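Local atomic coordinates of transcriptional regulator kdgR (Escherichia coli, PDB entry 1YSP), a protein that represses transcription of the genes for uptake and breakdown of 2-keto-3-deoxygluconate, this chain being its C-terminal IclR-type effector domain. Residues R7-Q12 against R166-Q171; E31-Y36 against G53-L58; Y59-G64 against E116-G121. All coordinates share one frame; numbering follows the deposited sequence. Where two conformers were deposited one is given.

Interaction 1: residues R7-Q12 against R166-Q171; sequences RSADIQ and RKISAQ. With SO4 (sulfate ion), chain B.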
ATOM      1  N   ARG A   7       6.712  -5.563  15.069  1.00 35.04           N
ATOM      2  CA  ARG A   7       7.845  -6.478  15.286  1.00 35.89           C
ATOM      3  C   ARG A   7       7.987  -7.515  14.156  1.00 33.51           C
ATOM      4  O   ARG A   7       9.090  -7.732  13.638  1.00 33.13           O
ATOM      5  CB  ARG A   7       7.733  -7.151  16.649  1.00 36.22           C
ATOM      6  CG  ARG A   7       9.085  -7.614  17.209  1.00 39.12           C
ATOM      7  CD  ARG A   7       8.963  -7.987  18.729  1.00 40.51           C
ATOM      8  NE  ARG A   7      10.231  -8.543  19.238  1.00 48.91           N
ATOM      9  CZ  ARG A   7      10.415  -9.050  20.466  1.00 53.02           C
ATOM     10  NH1 ARG A   7       9.419  -9.093  21.356  1.00 55.42           N
ATOM     11  NH2 ARG A   7      11.598  -9.531  20.806  1.00 52.75           N
ATOM     12  N   SER A   8       6.861  -8.090  13.721  1.00 31.83           N
ATOM     13  CA  SER A   8       6.892  -9.100  12.623  1.00 31.25           C
ATOM     14  C   SER A   8       7.193  -8.428  11.310  1.00 29.48           C
ATOM     15  O   SER A   8       7.884  -9.006  10.454  1.00 27.76           O
ATOM     16  CB  SER A   8       5.560  -9.823  12.465  1.00 30.76           C
ATOM     17  OG  SER A   8       5.342 -10.754  13.523  1.00 36.28           O
ATOM     18  N   ALA A   9       6.580  -7.257  11.110  1.00 28.33           N
ATOM     19  CA  ALA A   9       6.782  -6.501   9.877  1.00 27.55           C
ATOM     20  C   ALA A   9       8.245  -6.095   9.776  1.00 27.62           C
ATOM     21  O   ALA A   9       8.821  -6.187   8.708  1.00 26.81           O
ATOM     22  CB  ALA A   9       5.917  -5.259   9.888  1.00 27.37           C
ATOM     23  N   ASP A  10       8.834  -5.649  10.889  1.00 27.03           N
ATOM     24  CA  ASP A  10      10.208  -5.154  10.879  1.00 26.79           C
ATOM     25  C   ASP A  10      11.158  -6.189  10.274  1.00 26.21           C
ATOM     26  O   ASP A  10      12.042  -5.833   9.449  1.00 23.89           O
ATOM     27  CB  ASP A  10      10.666  -4.745  12.295  1.00 28.43           C
ATOM     28  CG  ASP A  10      12.154  -4.404  12.340  1.00 30.20           C
ATOM     29  OD1 ASP A  10      12.570  -3.375  11.740  1.00 27.63           O
ATOM     30  OD2 ASP A  10      12.925  -5.203  12.947  1.00 33.46           O
ATOM     31  N   ILE A  11      10.982  -7.457  10.690  1.00 25.14           N
ATOM     32  CA  ILE A  11      11.777  -8.572  10.190  1.00 25.85           C
ATOM     33  C   ILE A  11      11.622  -8.814   8.685  1.00 25.85           C
ATOM     34  O   ILE A  11      12.598  -8.994   7.954  1.00 26.84           O
ATOM     35  CB  ILE A  11      11.432  -9.909  11.001  1.00 24.56           C
ATOM     36  CG1 ILE A  11      11.903  -9.733  12.460  1.00 25.59           C
ATOM     37  CG2 ILE A  11      12.029 -11.147  10.356  1.00 26.88           C
ATOM     38  CD1 ILE A  11      11.064 -10.525  13.488  1.00 25.57           C
ATOM     39  N   GLN A  12      10.376  -8.811   8.230  1.00 26.00           N
ATOM     40  CA  GLN A  12      10.104  -9.096   6.833  1.00 25.61           C
ATOM     41  C   GLN A  12      10.480  -7.911   5.936  1.00 24.73           C
ATOM     42  O   GLN A  12      10.894  -8.109   4.767  1.00 24.29           O
ATOM     43  CB  GLN A  12       8.632  -9.500   6.650  1.00 26.20           C
ATOM     44  CG  GLN A  12       8.238 -10.750   7.423  1.00 28.04           C
ATOM     45  CD  GLN A  12       9.046 -11.953   7.016  1.00 27.83           C
ATOM     46  OE1 GLN A  12       9.377 -12.131   5.833  1.00 27.15           O
ATOM     47  NE2 GLN A  12       9.386 -12.805   8.001  1.00 30.23           N
ATOM     48  N   ARG A 166       2.243 -12.472   3.900  1.00 28.89           N
ATOM     49  CA  ARG A 166       1.626 -13.682   4.389  0.50 30.33           C
ATOM     50  C   ARG A 166       2.241 -14.139   5.709  1.00 29.94           C
ATOM     51  O   ARG A 166       1.511 -14.566   6.611  1.00 29.03           O
ATOM     52  CB  ARG A 166       1.635 -14.746   3.317  0.50 30.35           C
ATOM     53  CG  ARG A 166       0.475 -14.539   2.354  0.50 34.02           C
ATOM     54  CD  ARG A 166       0.804 -15.005   0.970  0.50 38.48           C
ATOM     55  NE  ARG A 166      -0.250 -14.652   0.020  0.50 41.54           N
ATOM     56  CZ  ARG A 166      -0.055 -14.446  -1.280  0.50 42.10           C
ATOM     57  NH1 ARG A 166       1.162 -14.545  -1.796  0.50 43.31           N
ATOM     58  NH2 ARG A 166      -1.078 -14.128  -2.070  0.50 42.79           N
ATOM     59  N   LYS A 167       3.563 -13.992   5.840  1.00 29.63           N
ATOM     60  CA  LYS A 167       4.254 -14.303   7.111  1.00 29.05           C
ATOM     61  C   LYS A 167       3.789 -13.365   8.234  1.00 29.22           C
ATOM     62  O   LYS A 167       3.413 -13.810   9.354  1.00 28.43           O
ATOM     63  CB  LYS A 167       5.791 -14.285   6.922  1.00 28.98           C
ATOM     64  CG  LYS A 167       6.321 -15.375   5.960  1.00 30.29           C
ATOM     65  CD  LYS A 167       7.896 -15.377   5.919  1.00 28.47           C
ATOM     66  CE  LYS A 167       8.424 -16.626   5.228  1.00 33.10           C
ATOM     67  NZ  LYS A 167       9.787 -16.293   4.668  1.00 38.03           N
ATOM     68  N   ILE A 168       3.756 -12.066   7.955  1.00 27.94           N
ATOM     69  CA  ILE A 168       3.280 -11.100   8.969  1.00 28.13           C
ATOM     70  C   ILE A 168       1.840 -11.418   9.435  1.00 28.38           C
ATOM     71  O   ILE A 168       1.543 -11.394  10.648  1.00 28.02           O
ATOM     72  CB  ILE A 168       3.307  -9.652   8.450  1.00 27.29           C
ATOM     73  CG1 ILE A 168       4.736  -9.214   8.063  1.00 28.63           C
ATOM     74  CG2 ILE A 168       2.723  -8.662   9.506  1.00 29.07           C
ATOM     75  CD1 ILE A 168       4.748  -7.820   7.243  1.00 26.98           C
ATOM     76  N   SER A 169       0.977 -11.664   8.459  1.00 28.66           N
ATOM     77  CA  SER A 169      -0.439 -12.053   8.696  1.00 30.69           C
ATOM     78  C   SER A 169      -0.562 -13.346   9.494  1.00 32.15           C
ATOM     79  O   SER A 169      -1.312 -13.411  10.485  1.00 32.64           O
ATOM     80  CB  SER A 169      -1.178 -12.159   7.354  1.00 30.08           C
ATOM     81  OG  SER A 169      -1.287 -10.831   6.802  1.00 31.12           O
ATOM     82  N   ALA A 170       0.183 -14.367   9.085  1.00 33.57           N
ATOM     83  CA  ALA A 170       0.269 -15.622   9.861  1.00 35.24           C
ATOM     84  C   ALA A 170       0.674 -15.400  11.323  1.00 36.78           C
ATOM     85  O   ALA A 170       0.086 -16.005  12.248  1.00 37.37           O
ATOM     86  CB  ALA A 170       1.219 -16.623   9.173  1.00 34.67           C
ATOM     87  N   GLN A 171       1.655 -14.528  11.541  1.00 36.27           N
ATOM     88  CA  GLN A 171       2.100 -14.190  12.874  1.00 38.21           C
ATOM     89  C   GLN A 171       1.075 -13.320  13.647  1.00 39.34           C
ATOM     90  O   GLN A 171       1.177 -13.209  14.864  1.00 40.82           O
ATOM     91  CB  GLN A 171       3.522 -13.574  12.814  1.00 37.39           C
ATOM     92  CG  GLN A 171       4.585 -14.572  12.350  1.00 36.64           C
ATOM     93  CD  GLN A 171       5.869 -13.934  11.785  1.00 35.61           C
ATOM     94  OE1 GLN A 171       6.210 -12.797  12.090  1.00 36.06           O
ATOM     95  NE2 GLN A 171       6.590 -14.694  10.983  1.00 35.25           N
TER
HETATM   96  S   SO4 B 180      12.779 -14.827   7.564  0.50 15.72           S
HETATM   97  O1  SO4 B 180      14.016 -15.611   7.405  1.00 36.51           O
HETATM   98  O2  SO4 B 180      12.653 -13.832   6.443  1.00 40.16           O
HETATM   99  O3  SO4 B 180      11.683 -15.699   7.510  1.00 26.88           O
HETATM  100  O4  SO4 B 180      12.785 -14.100   8.870  1.00 35.69           O
HETATM  101  O   HOH W   1       8.985 -12.367  10.901  1.00 39.97           O
HETATM  102  O   HOH W   2       9.895 -13.433   3.639  1.00 49.32           O

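Interaction 2: residues E31-Y36 against G53-L58; sequences EDSIVY and GRRNPL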
ATOM      1  N   GLU A  31      -8.284   7.288   9.976  1.00 39.98           N
ATOM      2  CA  GLU A  31      -9.499   8.032   9.677  1.00 41.49           C
ATOM      3  C   GLU A  31      -9.746   8.158   8.176  1.00 40.33           C
ATOM      4  O   GLU A  31     -10.490   7.347   7.644  1.00 41.90           O
ATOM      5  CB  GLU A  31      -9.516   9.382  10.415  1.00 41.83           C
ATOM      6  CG  GLU A  31      -9.318   9.170  11.914  1.00 46.22           C
ATOM      7  CD  GLU A  31     -10.025  10.190  12.767  1.00 51.96           C
ATOM      8  OE1 GLU A  31      -9.954  11.391  12.428  1.00 55.89           O
ATOM      9  OE2 GLU A  31     -10.650   9.778  13.777  1.00 54.99           O
ATOM     10  N   ASP A  32      -9.138   9.144   7.513  1.00 39.39           N
ATOM     11  CA  ASP A  32      -9.325   9.366   6.064  1.00 39.14           C
ATOM     12  C   ASP A  32      -7.983   9.598   5.352  1.00 37.49           C
ATOM     13  O   ASP A  32      -7.881  10.326   4.339  1.00 36.23           O
ATOM     14  CB  ASP A  32     -10.210  10.581   5.829  1.00 40.95           C
ATOM     15  CG  ASP A  32      -9.484  11.884   6.136  1.00 43.71           C
ATOM     16  OD1 ASP A  32      -8.546  11.847   6.971  1.00 47.41           O
ATOM     17  OD2 ASP A  32      -9.841  12.939   5.538  1.00 49.38           O
ATOM     18  N   SER A  33      -6.937   9.004   5.919  1.00 35.55           N
ATOM     19  CA  SER A  33      -5.599   9.120   5.356  1.00 34.68           C
ATOM     20  C   SER A  33      -4.829   7.859   5.756  1.00 32.67           C
ATOM     21  O   SER A  33      -5.351   7.046   6.537  1.00 31.17           O
ATOM     22  CB  SER A  33      -4.920  10.408   5.829  1.00 35.55           C
ATOM     23  OG  SER A  33      -4.696  10.360   7.226  1.00 40.11           O
ATOM     24  N   ILE A  34      -3.650   7.664   5.169  1.00 30.19           N
ATOM     25  CA  ILE A  34      -2.747   6.587   5.617  1.00 29.45           C
ATOM     26  C   ILE A  34      -1.737   7.177   6.584  1.00 29.69           C
ATOM     27  O   ILE A  34      -1.392   8.342   6.488  1.00 30.08           O
ATOM     28  CB  ILE A  34      -2.035   5.828   4.439  1.00 29.11           C
ATOM     29  CG1 ILE A  34      -1.031   6.743   3.698  1.00 27.22           C
ATOM     30  CG2 ILE A  34      -3.092   5.277   3.482  1.00 29.11           C
ATOM     31  CD1 ILE A  34       0.059   5.968   2.802  1.00 30.48           C
ATOM     32  N   VAL A  35      -1.244   6.361   7.502  1.00 29.18           N
ATOM     33  CA  VAL A  35      -0.142   6.796   8.360  1.00 29.56           C
ATOM     34  C   VAL A  35       1.004   5.789   8.212  1.00 28.80           C
ATOM     35  O   VAL A  35       0.764   4.619   8.315  1.00 27.37           O
ATOM     36  CB  VAL A  35      -0.586   6.885   9.887  1.00 29.31           C
ATOM     37  CG1 VAL A  35      -1.280   5.592  10.346  1.00 32.27           C
ATOM     38  CG2 VAL A  35       0.632   7.154  10.765  1.00 31.90           C
ATOM     39  N   TYR A  36       2.228   6.232   7.955  1.00 30.07           N
ATOM     40  CA  TYR A  36       3.340   5.267   7.918  1.00 32.68           C
ATOM     41  C   TYR A  36       3.722   4.874   9.346  1.00 32.86           C
ATOM     42  O   TYR A  36       4.120   5.718  10.117  1.00 34.57           O
ATOM     43  CB  TYR A  36       4.536   5.803   7.134  1.00 34.34           C
ATOM     44  CG  TYR A  36       4.256   5.949   5.657  1.00 36.44           C
ATOM     45  CD1 TYR A  36       3.740   4.886   4.921  1.00 38.57           C
ATOM     46  CD2 TYR A  36       4.532   7.135   4.986  1.00 40.50           C
ATOM     47  CE1 TYR A  36       3.484   5.007   3.568  1.00 39.34           C
ATOM     48  CE2 TYR A  36       4.267   7.260   3.604  1.00 41.23           C
ATOM     49  CZ  TYR A  36       3.740   6.197   2.918  1.00 41.35           C
ATOM     50  OH  TYR A  36       3.461   6.289   1.565  1.00 41.69           O
ATOM     51  N   GLY A  53       5.139   7.962  11.106  1.00 55.38           N
ATOM     52  CA  GLY A  53       4.230   9.062  11.440  1.00 54.73           C
ATOM     53  C   GLY A  53       3.830  10.044  10.350  1.00 54.37           C
ATOM     54  O   GLY A  53       2.946  10.883  10.565  1.00 54.80           O
ATOM     55  N   ARG A  54       4.475   9.942   9.187  1.00 53.57           N
ATOM     56  CA  ARG A  54       4.089  10.704   7.997  1.00 52.55           C
ATOM     57  C   ARG A  54       2.643  10.316   7.593  1.00 50.90           C
ATOM     58  O   ARG A  54       2.241   9.155   7.763  1.00 50.12           O
ATOM     59  CB  ARG A  54       5.070  10.427   6.843  1.00 52.79           C
ATOM     60  CG  ARG A  54       6.390   9.679   7.243  1.00 54.26           C
ATOM     61  CD  ARG A  54       7.554   9.876   6.234  1.00 54.32           C
ATOM     62  NE  ARG A  54       7.116   9.890   4.828  1.00 58.78           N
ATOM     63  CZ  ARG A  54       7.480   9.011   3.889  1.00 59.52           C
ATOM     64  NH1 ARG A  54       8.312   8.016   4.172  1.00 59.67           N
ATOM     65  NH2 ARG A  54       7.006   9.134   2.650  1.00 60.81           N
ATOM     66  N   ARG A  55       1.889  11.292   7.079  1.00 48.59           N
ATOM     67  CA  ARG A  55       0.475  11.128   6.684  1.00 46.43           C
ATOM     68  C   ARG A  55       0.198  11.455   5.185  1.00 43.86           C
ATOM     69  O   ARG A  55       0.690  12.465   4.646  1.00 43.74           O
ATOM     70  CB  ARG A  55      -0.399  11.985   7.599  1.00 47.06           C
ATOM     71  CG  ARG A  55      -1.818  11.509   7.757  1.00 49.28           C
ATOM     72  CD  ARG A  55      -2.694  12.604   8.358  1.00 55.54           C
ATOM     73  NE  ARG A  55      -2.469  12.756   9.790  1.00 59.24           N
ATOM     74  CZ  ARG A  55      -2.930  13.762  10.535  1.00 62.93           C
ATOM     75  NH1 ARG A  55      -3.671  14.726   9.987  1.00 64.55           N
ATOM     76  NH2 ARG A  55      -2.656  13.806  11.839  1.00 63.24           N
ATOM     77  N   ASN A  56      -0.587  10.614   4.510  1.00 39.53           N
ATOM     78  CA  ASN A  56      -0.735  10.742   3.057  1.00 35.23           C
ATOM     79  C   ASN A  56      -2.158  10.401   2.615  1.00 31.11           C
ATOM     80  O   ASN A  56      -2.887   9.728   3.353  1.00 29.83           O
ATOM     81  CB  ASN A  56       0.300   9.885   2.286  1.00 36.79           C
ATOM     82  CG  ASN A  56       1.674  10.615   2.043  1.00 40.66           C
ATOM     83  OD1 ASN A  56       2.648   9.982   1.595  1.00 44.09           O
ATOM     84  ND2 ASN A  56       1.729  11.917   2.294  1.00 44.21           N
ATOM     85  N   PRO A  57      -2.574  10.883   1.423  1.00 28.21           N
ATOM     86  CA  PRO A  57      -3.938  10.574   0.941  1.00 25.93           C
ATOM     87  C   PRO A  57      -4.175   9.070   0.738  1.00 24.31           C
ATOM     88  O   PRO A  57      -3.246   8.320   0.371  1.00 23.27           O
ATOM     89  CB  PRO A  57      -4.000  11.288  -0.413  1.00 26.94           C
ATOM     90  CG  PRO A  57      -2.982  12.398  -0.308  1.00 27.41           C
ATOM     91  CD  PRO A  57      -1.847  11.748   0.475  1.00 28.22           C
ATOM     92  N   LEU A  58      -5.415   8.649   0.902  1.00 23.05           N
ATOM     93  CA  LEU A  58      -5.799   7.261   0.633  1.00 22.31           C
ATOM     94  C   LEU A  58      -5.826   6.970  -0.899  1.00 21.50           C
ATOM     95  O   LEU A  58      -5.642   5.844  -1.339  1.00 19.66           O
ATOM     96  CB  LEU A  58      -7.203   7.038   1.194  1.00 23.21           C
ATOM     97  CG  LEU A  58      -7.374   6.974   2.733  1.00 25.42           C
ATOM     98  CD1 LEU A  58      -8.841   6.878   3.051  1.00 27.14           C
ATOM     99  CD2 LEU A  58      -6.667   5.694   3.231  1.00 30.38           C
TER
HETATM  100  O   HOH W   3      -7.421  10.442   1.541  1.00 27.32           O

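Interaction 3: residues Y59-G64 against E116-G121; sequences YSTAIG and EEQEEG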
ATOM      1  N   TYR A  59      -6.142   7.999  -1.703  1.00 20.13           N
ATOM      2  CA  TYR A  59      -6.498   7.730  -3.130  1.00 19.67           C
ATOM      3  C   TYR A  59      -5.279   7.756  -4.073  1.00 20.02           C
ATOM      4  O   TYR A  59      -5.371   7.330  -5.249  1.00 20.68           O
ATOM      5  CB  TYR A  59      -7.553   8.804  -3.622  1.00 20.00           C
ATOM      6  CG  TYR A  59      -7.122  10.235  -3.377  1.00 20.56           C
ATOM      7  CD1 TYR A  59      -6.345  10.926  -4.328  1.00 22.12           C
ATOM      8  CD2 TYR A  59      -7.488  10.920  -2.189  1.00 20.06           C
ATOM      9  CE1 TYR A  59      -5.898  12.258  -4.088  1.00 23.76           C
ATOM     10  CE2 TYR A  59      -7.073  12.254  -1.954  1.00 20.87           C
ATOM     11  CZ  TYR A  59      -6.285  12.911  -2.877  1.00 21.55           C
ATOM     12  OH  TYR A  59      -5.907  14.205  -2.611  1.00 22.26           O
ATOM     13  N   SER A  60      -4.144   8.252  -3.576  1.00 19.48           N
ATOM     14  CA  SER A  60      -2.924   8.442  -4.405  1.00 21.62           C
ATOM     15  C   SER A  60      -1.710   7.610  -3.918  1.00 22.12           C
ATOM     16  O   SER A  60      -0.577   7.767  -4.478  1.00 24.39           O
ATOM     17  CB  SER A  60      -2.498   9.907  -4.389  1.00 21.36           C
ATOM     18  OG  SER A  60      -2.195  10.343  -3.059  1.00 22.74           O
ATOM     19  N   THR A  61      -1.919   6.797  -2.883  1.00 21.49           N
ATOM     20  CA  THR A  61      -0.866   5.931  -2.315  1.00 21.44           C
ATOM     21  C   THR A  61      -1.188   4.468  -2.612  1.00 21.24           C
ATOM     22  O   THR A  61      -2.357   4.110  -2.657  1.00 22.66           O
ATOM     23  CB  THR A  61      -0.698   6.128  -0.780  1.00 21.19           C
ATOM     24  OG1 THR A  61      -1.925   5.806  -0.081  1.00 20.09           O
ATOM     25  CG2 THR A  61      -0.273   7.549  -0.497  1.00 22.36           C
ATOM     26  N   ALA A  62      -0.174   3.618  -2.821  1.00 20.64           N
ATOM     27  CA  ALA A  62      -0.395   2.210  -3.039  1.00 19.93           C
ATOM     28  C   ALA A  62      -0.999   1.577  -1.746  1.00 17.80           C
ATOM     29  O   ALA A  62      -1.901   0.761  -1.816  1.00 18.34           O
ATOM     30  CB  ALA A  62       0.933   1.487  -3.488  1.00 19.55           C
ATOM     31  N   ILE A  63      -0.508   1.994  -0.604  1.00 19.88           N
ATOM     32  CA  ILE A  63      -1.020   1.446   0.712  1.00 20.23           C
ATOM     33  C   ILE A  63      -2.485   1.869   0.936  1.00 20.40           C
ATOM     34  O   ILE A  63      -3.325   1.100   1.436  1.00 19.70           O
ATOM     35  CB  ILE A  63      -0.098   1.919   1.885  1.00 19.27           C
ATOM     36  CG1 ILE A  63       1.263   1.151   1.842  1.00 20.61           C
ATOM     37  CG2 ILE A  63      -0.815   1.731   3.262  1.00 22.26           C
ATOM     38  CD1 ILE A  63       2.369   1.834   2.708  1.00 21.77           C
ATOM     39  N   GLY A  64      -2.791   3.128   0.616  1.00 20.55           N
ATOM     40  CA  GLY A  64      -4.180   3.607   0.697  1.00 20.76           C
ATOM     41  C   GLY A  64      -5.102   2.745  -0.130  1.00 19.46           C
ATOM     42  O   GLY A  64      -6.168   2.331   0.339  1.00 19.81           O
ATOM     43  N   GLU A 116       3.281   7.253 -10.193  1.00 25.02           N
ATOM     44  CA  GLU A 116       3.458   8.721 -10.248  1.00 26.93           C
ATOM     45  C   GLU A 116       2.150   9.497 -10.043  1.00 27.71           C
ATOM     46  O   GLU A 116       1.843  10.470 -10.769  1.00 26.15           O
ATOM     47  CB  GLU A 116       4.122   9.127 -11.584  1.00 27.42           C
ATOM     48  CG  GLU A 116       5.461   8.451 -11.821  1.00 29.46           C
ATOM     49  CD  GLU A 116       6.064   8.875 -13.193  1.00 31.30           C
ATOM     50  OE1 GLU A 116       5.695   8.285 -14.233  1.00 34.29           O
ATOM     51  OE2 GLU A 116       6.896   9.784 -13.171  1.00 35.52           O
ATOM     52  N   GLU A 117       1.360   9.020  -9.079  1.00 26.07           N
ATOM     53  CA  GLU A 117       0.127   9.678  -8.678  1.00 26.80           C
ATOM     54  C   GLU A 117       0.330  10.715  -7.577  1.00 27.45           C
ATOM     55  O   GLU A 117      -0.440  11.652  -7.478  1.00 26.17           O
ATOM     56  CB  GLU A 117      -0.904   8.607  -8.270  1.00 24.99           C
ATOM     57  CG  GLU A 117      -1.377   7.768  -9.451  1.00 24.34           C
ATOM     58  CD  GLU A 117      -1.939   6.443  -9.032  1.00 25.28           C
ATOM     59  OE1 GLU A 117      -2.881   6.448  -8.220  1.00 30.25           O
ATOM     60  OE2 GLU A 117      -1.383   5.404  -9.430  1.00 23.77           O
ATOM     61  N   GLN A 118       1.363  10.556  -6.741  1.00 29.42           N
ATOM     62  CA  GLN A 118       1.704  11.573  -5.731  1.00 32.53           C
ATOM     63  C   GLN A 118       2.784  12.542  -6.194  1.00 33.86           C
ATOM     64  O   GLN A 118       2.705  13.747  -5.929  1.00 33.42           O
ATOM     65  CB  GLN A 118       2.215  10.923  -4.440  1.00 33.02           C
ATOM     66  CG  GLN A 118       1.209  10.245  -3.604  1.00 33.54           C
ATOM     67  CD  GLN A 118       1.784   9.930  -2.227  1.00 37.37           C
ATOM     68  OE1 GLN A 118       1.432  10.569  -1.245  1.00 41.63           O
ATOM     69  NE2 GLN A 118       2.683   8.952  -2.161  1.00 35.48           N
ATOM     70  N   GLU A 119       3.786  12.007  -6.877  1.00 35.07           N
ATOM     71  CA  GLU A 119       4.975  12.763  -7.223  1.00 37.93           C
ATOM     72  C   GLU A 119       5.524  12.219  -8.522  1.00 37.41           C
ATOM     73  O   GLU A 119       5.652  10.996  -8.698  1.00 36.87           O
ATOM     74  CB  GLU A 119       6.006  12.608  -6.101  1.00 38.57           C
ATOM     75  CG  GLU A 119       7.046  13.701  -6.042  1.00 45.42           C
ATOM     76  CD  GLU A 119       7.802  13.684  -4.728  1.00 51.05           C
ATOM     77  OE1 GLU A 119       9.003  14.032  -4.733  1.00 55.16           O
ATOM     78  OE2 GLU A 119       7.198  13.303  -3.698  1.00 53.88           O
ATOM     79  N   GLU A 120       5.821  13.106  -9.460  1.00 37.31           N
ATOM     80  CA  GLU A 120       6.502  12.660 -10.681  1.00 38.60           C
ATOM     81  C   GLU A 120       7.784  11.904 -10.296  1.00 37.61           C
ATOM     82  O   GLU A 120       8.468  12.255  -9.332  1.00 38.65           O
ATOM     83  CB  GLU A 120       6.815  13.837 -11.627  1.00 40.01           C
ATOM     84  CG  GLU A 120       5.572  14.527 -12.167  1.00 44.05           C
ATOM     85  CD  GLU A 120       4.973  15.569 -11.217  1.00 50.30           C
ATOM     86  OE1 GLU A 120       5.367  15.633 -10.014  1.00 51.81           O
ATOM     87  OE2 GLU A 120       4.099  16.349 -11.696  1.00 53.47           O
ATOM     88  N   GLY A 121       8.044  10.816 -10.997  1.00 37.27           N
ATOM     89  CA  GLY A 121       9.267  10.068 -10.774  1.00 36.82           C
ATOM     90  C   GLY A 121       9.236   9.123  -9.594  1.00 35.90           C
ATOM     91  O   GLY A 121      10.242   8.451  -9.323  1.00 35.61           O
TER
HETATM   92  O   HOH W   4      -4.327   8.606  -7.503  1.00 17.86           O

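Interaction 1: residues R7-Q12 against R166-Q171
Two antiparallel helices, the first and the last of this GAF-like IclR effector domain, pack side by side here, and Ser8 and Gln12 of one meet Lys167, Ile168 and Gln171 of the other. The short segments run at 158° to each other with axes 9.1 Å apart, and Ser8 faces Ile168 where the backbones come nearest. The apolar part is Ile168: its CD1 lies 3.6 Å from Ala9 CA, while its CG1 meets Gln12 CG as the two side chains pass each other head to tail. Ile168 also touches Val129, which sets helix 151-172 on the sheet. Ser8 OG donates to Gln171 OE1 at 2.6 Å, in the carbonyl plane and on a lone pair. That same oxygen receives a second bond from a water, which in turn accepts from Gln12 NE2. The bend of Gln12 at chi2 (-60°) brings its amide onto Lys167, the two side chains crossing at about a right angle, with OE1 and NE2 each 3.6 Å from Lys167 CD. Another water joins Gln12 OE1 to Lys167 NZ, which makes a weak hydrogen bond, 3.5 Å, to O3 of a sulfate that probably came with the crystallisation solution.

Interaction 2: residues E31-Y36 against G53-L58
Tyr36 and Arg54 meet with their flat groups inclined by 54°: ring atom CD2 of Tyr36 stands over the centre of the Arg54 guanidinium, 3.6 Å above its plane, and Arg54 CG lies at the ring edge, in plane. A nearly eclipsed chi1 (-12°) together with a bend at chi3 brings the guanidinium round to the tyrosine, and NH1 makes a weak hydrogen bond to His25 NE2; the His25 ring also meets Tyr36. Asn56 approaches the same ring with its amide nearly perpendicular, OD1 3.8 Å from Tyr36 CE2. These side chains hang on an antiparallel pairing at the end of the domain's sheet, where the short outermost strand 55-57 runs beside strand 33-40. Ile34 and Asn56 form its hydrogen-bonded pair, with Ile34 N to Asn56 O at 2.9 Å and a return bond from Asn56 N; two further backbone bonds, Tyr36 N to Arg54 O and Gly53 N to Tyr36 O, carry the pairing into the loop before strand 55-57. In Ile34, chi1 67° folds CG1 in over the backbone, where it meets Asn56 CB at 3.7 Å. The other Ile34 branch, CG2, touches Leu58 CD2 at 3.6 Å. Arg55 shares the opposite face with Val35; its CG and CD run alongside Ser33 OG, a hydroxyl hydrogen-bonded to Asp30 O. A water accepts from Leu58 N and donates to Asp32 O, 2.8 Å from each.

Interaction 3: residues Y59-G64 against E116-G121
This is a buried loop-to-loop contact of the GAF-like domain, in which Ser60 and Thr61, leading into helix 62-69, meet Glu117 and Gln118 in the loop between the sheet strands 112-115 and 123-130. Van der Waals contact and one bridging water join the segments. Gln118 reaches across in an extended chain (chi2 -167°), with CG lying 3.2 Å from Ser60 O and 3.4 Å from Ser60 OG, and crosses Thr61, whose CG2 is 3.6 Å from Gln118 CD. Asn56 and Pro57 of strand 55-57 touch Gln118 as well. Cut back to an alanine, position Gln118 would lose CG and its amide, which would probably leave a gap beside Thr61 CG2 and Ser60 O. Thr61 is the N-cap of the helix: chi1 61° turns OG1 back toward the helix start, where it accepts from Gly64 N at 2.9 Å, while Pro57 O is hydrogen-bonded to the same hydroxyl. Glu117 CB faces Ser60 O, and its carboxylate is held at both oxygens, OE1 by a salt bridge to Lys65 and OE2 by Asn115 N. The water donates to Glu117 OE1 at 2.7 Å and to Tyr59 O at 2.8 Å.

Interactions 2 and 3 are neighbours, with centres about 12 Å apart, whereas the centre of interaction 1 lies about 21 and 24 Å from theirs, on the opposite side of the chain's centre from interaction 3. Along the chain, interaction 1 pairs the terminal helices 4-20 and 151-172 and so encloses the other two; interaction 2 closes before interaction 3 opens. Strand 55-57 and helix 62-69 follow each other with a short link between, and the two contacts touch there: Ile34 CG2 packs on Gly64 CA and Tyr36 CE1 on Ile63 CD1. All three adjoin the antiparallel sheet: Ile168 on strand 123-130, interaction 2 at its outer strand 55-57, interaction 3 in the loop after strand 112-115.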